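D-alanyl-lipoteichoic acid synthetase (Streptococcus pneumoniae, PDB 3BMA) probably takes part in the D-alanylation of lipoteichoic acid during cell-wall biogenesis. Local coordinates at residues C[45-50]-C[100-105]. The protein carries 1 engineered substitution. Sequence-based numbering, arbitrary orientation.
Sequences PFFGSS and KQVVYV
One face of the Phe46 ring is covered by Val103, whose methyl CG2 sits over it 3.8 Å from the centroid and only 17° off the ring normal, a CH-pi contact displaced toward the CE1 rim. The two residues belong to neighbouring parallel strands, 43-47 and 101-105, in the middle of a five-stranded parallel sheet of order 2-1-3-4-5, consistent with the SGNH-hydrolase clan to which DltD proteins belong. The Phe47 ring presents its edge instead: CE2 lies 3.6 Å from Val102 CB, and Val102 CG2 also meets that edge in the ring plane. At the Tyr104 ring, Phe47 CD2 comes in at the edge, while the two ring planes lie at 52° to each other, so the rings meet obliquely.

The alternation of the strands sorts the side chains: Phe46 and Val103 share one face of the sheet, packed against helix 355-369 through Phe360, Leu368 and Val364, whereas Phe47 and Tyr104 share the other, where Met93 touches Phe47. With CG anti to its carbonyl carbon, Phe47 sends its ring back along the partner strand to Val102; its CB, placed by the strand pairing itself, lies 3.5 Å from Tyr104 CD1. The Tyr104 OH is hydrogen-bonded to Ser83 OG, which satisfies the hydroxyl of this buried residue.

At the start of the pairing, the Pro45 ring rests its CG against Val102 CG1 at 3.9 Å. The backbones are joined by three hydrogen bonds in parallel register. Val103 is held by both its backbone polar atoms, its N donating to Pro45 O and its O accepting from Phe47 N at 2.8 Å, a bond bent to 142° at the hydrogen. The last bond is almost straight at its hydrogen, Val105 N reaching Phe47 O at 3.0 Å.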
loop_
_atom_site.group_PDB
_atom_site.type_symbol
_atom_site.label_atom_id
_atom_site.label_comp_id
_atom_site.label_asym_id
_atom_site.label_seq_id
_atom_site.Cartn_x
_atom_site.Cartn_y
_atom_site.Cartn_z
ATOM N N PRO C 45 10.348 11.118 34.753
ATOM C CA PRO C 45 9.371 10.039 34.833
ATOM C C PRO C 45 9.399 9.344 36.191
ATOM O O PRO C 45 10.428 8.786 36.588
ATOM C CB PRO C 45 9.826 9.074 33.728
ATOM C CG PRO C 45 10.630 9.898 32.805
ATOM C CD PRO C 45 11.342 10.863 33.693
ATOM N N PHE C 46 8.274 9.407 36.898
ATOM C CA PHE C 46 8.090 8.689 38.155
ATOM C C PHE C 46 7.118 7.533 37.934
ATOM O O PHE C 46 5.903 7.701 38.055
ATOM C CB PHE C 46 7.561 9.630 39.241
ATOM C CG PHE C 46 8.637 10.364 40.014
ATOM C CD1 PHE C 46 9.682 11.019 39.361
ATOM C CD2 PHE C 46 8.577 10.430 41.403
ATOM C CE1 PHE C 46 10.657 11.708 40.082
ATOM C CE2 PHE C 46 9.545 11.121 42.134
ATOM C CZ PHE C 46 10.587 11.760 41.472
ATOM N N PHE C 47 7.659 6.363 37.603
ATOM C CA PHE C 47 6.853 5.168 37.378
ATOM C C PHE C 47 6.457 4.482 38.681
ATOM O O PHE C 47 7.294 4.270 39.556
ATOM C CB PHE C 47 7.617 4.143 36.539
ATOM C CG PHE C 47 8.148 4.668 35.239
ATOM C CD1 PHE C 47 7.314 4.818 34.140
ATOM C CD2 PHE C 47 9.495 4.960 35.097
ATOM C CE1 PHE C 47 7.803 5.278 32.926
ATOM C CE2 PHE C 47 9.996 5.423 33.883
ATOM C CZ PHE C 47 9.147 5.587 32.797
ATOM N N GLY C 48 5.183 4.106 38.780
ATOM C CA GLY C 48 4.674 3.296 39.891
ATOM C C GLY C 48 3.240 2.853 39.649
ATOM O O GLY C 48 2.769 2.873 38.511
ATOM N N SER C 49 2.556 2.432 40.714
ATOM C CA SER C 49 1.135 2.092 40.630
ATOM C C SER C 49 0.303 3.184 41.292
ATOM O O SER C 49 0.230 4.302 40.775
ATOM C CB SER C 49 0.841 0.711 41.230
ATOM O OG SER C 49 1.247 0.629 42.586
ATOM N N SER C 50 -0.308 2.878 42.438
ATOM C CA SER C 50 -1.131 3.841 43.173
ATOM C C SER C 50 -0.302 4.667 44.156
ATOM O O SER C 50 -0.863 5.402 44.973
ATOM C CB SER C 50 -2.243 3.122 43.943
ATOM O OG SER C 50 -2.615 1.905 43.330
ATOM N N LYS C 100 18.487 9.151 30.185
ATOM C CA LYS C 100 17.833 9.927 31.232
ATOM C C LYS C 100 17.665 9.200 32.563
ATOM O O LYS C 100 17.806 7.988 32.643
ATOM C CB LYS C 100 16.501 10.489 30.724
ATOM C CG LYS C 100 16.589 11.973 30.420
ATOM C CD LYS C 100 16.015 12.326 29.070
ATOM C CE LYS C 100 16.424 13.738 28.679
ATOM N NZ LYS C 100 16.070 14.050 27.269
ATOM N N GLN C 101 17.392 9.963 33.616
ATOM C CA GLN C 101 17.128 9.379 34.924
ATOM C C GLN C 101 15.631 9.178 35.131
ATOM O O GLN C 101 14.827 10.040 34.760
ATOM C CB GLN C 101 17.703 10.256 36.037
ATOM C CG GLN C 101 19.221 10.233 36.138
ATOM C CD GLN C 101 19.738 11.027 37.328
ATOM O OE1 GLN C 101 19.284 12.141 37.593
ATOM N NE2 GLN C 101 20.693 10.454 38.047
ATOM N N VAL C 102 15.262 8.031 35.703
ATOM C CA VAL C 102 13.870 7.757 36.096
ATOM C C VAL C 102 13.764 7.218 37.539
ATOM O O VAL C 102 14.765 6.810 38.138
ATOM C CB VAL C 102 13.137 6.777 35.112
ATOM C CG1 VAL C 102 13.287 7.205 33.645
ATOM C CG2 VAL C 102 13.604 5.350 35.298
ATOM N N VAL C 103 12.545 7.246 38.084
ATOM C CA VAL C 103 12.214 6.580 39.347
ATOM C C VAL C 103 11.256 5.434 39.031
ATOM O O VAL C 103 10.235 5.637 38.378
ATOM C CB VAL C 103 11.548 7.554 40.361
ATOM C CG1 VAL C 103 11.044 6.806 41.595
ATOM C CG2 VAL C 103 12.513 8.642 40.766
ATOM N N TYR C 104 11.595 4.230 39.479
ATOM C CA TYR C 104 10.759 3.063 39.236
ATOM C C TYR C 104 10.463 2.324 40.539
ATOM O O TYR C 104 11.344 1.689 41.108
ATOM C CB TYR C 104 11.430 2.133 38.218
ATOM C CG TYR C 104 10.497 1.117 37.606
ATOM C CD1 TYR C 104 9.750 1.431 36.472
ATOM C CD2 TYR C 104 10.359 -0.156 38.154
ATOM C CE1 TYR C 104 8.884 0.512 35.906
ATOM C CE2 TYR C 104 9.494 -1.085 37.595
ATOM C CZ TYR C 104 8.765 -0.742 36.468
ATOM O OH TYR C 104 7.904 -1.651 35.911
ATOM N N VAL C 105 9.221 2.421 41.006
ATOM C CA VAL C 105 8.758 1.668 42.172
ATOM C C VAL C 105 8.608 0.189 41.810
ATOM O O VAL C 105 8.071 -0.133 40.755
ATOM C CB VAL C 105 7.423 2.242 42.694
ATOM C CG1 VAL C 105 6.772 1.320 43.726
ATOM C CG2 VAL C 105 7.647 3.620 43.282
#